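Local coordinates for protein 6-phosphogluconolactonase (Leishmania braziliensis, PDB 3CSS) that probably hydrolyses 6-phosphogluconolactone to 6-phosphogluconate, the second step of the oxidative pentose phosphate pathway, at residues A[69-74]-A[102-107]. Sequence-based numbering, arbitrary orientation.
Sequences VQFILG and SDVISI
Phe71 and Val104 form a single parallel beta bridge, which lays segment 102-107, the end of a 3-10 turn and the loop after it, along strand 69-73 of the mixed, Rossmann-like sheet. The two segments run parallel, their end-to-end directions 8° apart. Phe71 takes part in both direct hydrogen bonds. Its N donates to Asp103 O at 2.8 Å, and its O accepts from Ile105 N at 3.0 Å; both are nearly straight. Beyond Ile105 the direct pairing stops and water takes over, accepting from Leu73 N at 2.8 Å and donating to Ile105 O.

Side chains fill in on both surfaces of the pairing. The Phe71 CG is anti to its carbonyl carbon (chi1 -66°), and the ring meets Asp103 O at its edge while Val69 CG1 sits over the centre of one face, 3.5 Å above the plane. Leu73 lies on this same side of the strand. It and Ile107 cross at an angle, with Leu73 CD1 3.9 Å from Ile107 CD1. On the other surface Ile72 and Ile105 lie side by side and point the same way, with Ile72 CG2 3.9 Å from Ile105 CG1. The extended chain of Gln70 carries NE2 past Ile105 CD1 at 4.0 Å, and NE2 donates to Cys140 O.

The next shell ties the pair into the fold. On the other side of strand 69-73, strand 39-43 pairs with Gln70, Ile72 and Gly74. Helix 87-96 packs on Phe71, Leu73 and Val104, whereas helix 123-140 covers Ile72, Ile105 and Ile107. Asp103 OD2 is hydrogen-bonded to His67 ND1, just before the strand, and Asp103 CB lies 3.5 Å from Val69 O.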
# COMPACT_ATOMS: atom_id res chain seq x y z
N VAL A 69 -16.12 0.89 -4.61
CA VAL A 69 -14.66 0.94 -4.48
C VAL A 69 -13.99 0.52 -5.78
O VAL A 69 -14.38 -0.47 -6.41
CB VAL A 69 -14.13 0.03 -3.33
CG1 VAL A 69 -12.57 0.02 -3.33
CG2 VAL A 69 -14.67 0.48 -1.96
N GLN A 70 -12.99 1.29 -6.18
CA GLN A 70 -12.06 0.90 -7.24
C GLN A 70 -10.77 0.45 -6.55
O GLN A 70 -10.11 1.26 -5.88
CB GLN A 70 -11.78 2.06 -8.18
CG GLN A 70 -10.74 1.75 -9.26
CD GLN A 70 -10.54 2.91 -10.21
OE1 GLN A 70 -10.26 4.02 -9.78
NE2 GLN A 70 -10.71 2.65 -11.51
N PHE A 71 -10.42 -0.82 -6.75
CA PHE A 71 -9.28 -1.47 -6.08
C PHE A 71 -8.04 -1.46 -6.98
O PHE A 71 -8.11 -1.80 -8.18
CB PHE A 71 -9.58 -2.93 -5.75
CG PHE A 71 -10.66 -3.13 -4.73
CD1 PHE A 71 -10.33 -3.25 -3.39
CD2 PHE A 71 -11.99 -3.24 -5.11
CE1 PHE A 71 -11.30 -3.45 -2.43
CE2 PHE A 71 -12.98 -3.44 -4.15
CZ PHE A 71 -12.63 -3.55 -2.80
N ILE A 72 -6.92 -1.11 -6.38
CA ILE A 72 -5.60 -1.26 -6.98
C ILE A 72 -4.67 -1.91 -5.97
O ILE A 72 -4.92 -1.84 -4.76
CB ILE A 72 -5.01 0.09 -7.49
CG1 ILE A 72 -4.51 0.98 -6.33
CG2 ILE A 72 -6.07 0.87 -8.35
CD1 ILE A 72 -3.79 2.26 -6.83
N LEU A 73 -3.62 -2.54 -6.46
CA LEU A 73 -2.59 -3.07 -5.58
C LEU A 73 -1.54 -1.97 -5.38
O LEU A 73 -0.94 -1.46 -6.34
CB LEU A 73 -1.94 -4.32 -6.17
CG LEU A 73 -2.80 -5.58 -6.29
CD1 LEU A 73 -2.04 -6.61 -7.13
CD2 LEU A 73 -3.16 -6.15 -4.93
N GLY A 74 -1.32 -1.58 -4.14
CA GLY A 74 -0.29 -0.59 -3.83
C GLY A 74 1.16 -1.05 -4.04
O GLY A 74 2.04 -0.23 -4.27
N SER A 102 -14.41 -5.37 -13.24
CA SER A 102 -14.40 -3.97 -13.68
C SER A 102 -13.96 -2.98 -12.60
O SER A 102 -13.53 -1.87 -12.93
CB SER A 102 -15.78 -3.55 -14.21
OG SER A 102 -16.78 -3.56 -13.19
N ASP A 103 -14.07 -3.38 -11.34
CA ASP A 103 -13.70 -2.53 -10.21
C ASP A 103 -12.27 -2.76 -9.71
O ASP A 103 -11.86 -2.15 -8.72
CB ASP A 103 -14.66 -2.76 -9.05
CG ASP A 103 -16.06 -2.32 -9.35
OD1 ASP A 103 -16.24 -1.26 -9.99
OD2 ASP A 103 -16.99 -3.06 -8.97
N VAL A 104 -11.54 -3.65 -10.38
CA VAL A 104 -10.18 -4.01 -9.98
C VAL A 104 -9.21 -3.77 -11.14
O VAL A 104 -9.39 -4.27 -12.24
CB VAL A 104 -10.11 -5.51 -9.55
CG1 VAL A 104 -8.71 -5.84 -9.02
CG2 VAL A 104 -11.16 -5.82 -8.50
N ILE A 105 -8.16 -3.01 -10.87
CA ILE A 105 -7.11 -2.76 -11.84
C ILE A 105 -6.03 -3.83 -11.70
O ILE A 105 -5.43 -3.99 -10.63
CB ILE A 105 -6.52 -1.33 -11.68
CG1 ILE A 105 -7.63 -0.27 -11.73
CG2 ILE A 105 -5.46 -1.05 -12.75
CD1 ILE A 105 -8.49 -0.29 -12.97
N SER A 106 -5.80 -4.58 -12.78
CA SER A 106 -4.83 -5.67 -12.74
C SER A 106 -3.43 -5.20 -13.11
O SER A 106 -3.26 -4.24 -13.86
CB SER A 106 -5.27 -6.80 -13.67
OG SER A 106 -5.28 -6.37 -15.01
N ILE A 107 -2.44 -5.91 -12.57
CA ILE A 107 -1.04 -5.74 -12.96
C ILE A 107 -0.68 -6.90 -13.89
O ILE A 107 -0.93 -8.06 -13.56
CB ILE A 107 -0.08 -5.77 -11.74
CG1 ILE A 107 -0.39 -4.61 -10.78
CG2 ILE A 107 1.38 -5.67 -12.20
CD1 ILE A 107 0.38 -4.65 -9.45
O HOH W 1 -15.34 1.09 -9.14
O HOH W 2 -12.25 0.16 -12.44
O HOH W 3 -3.51 -3.43 -9.13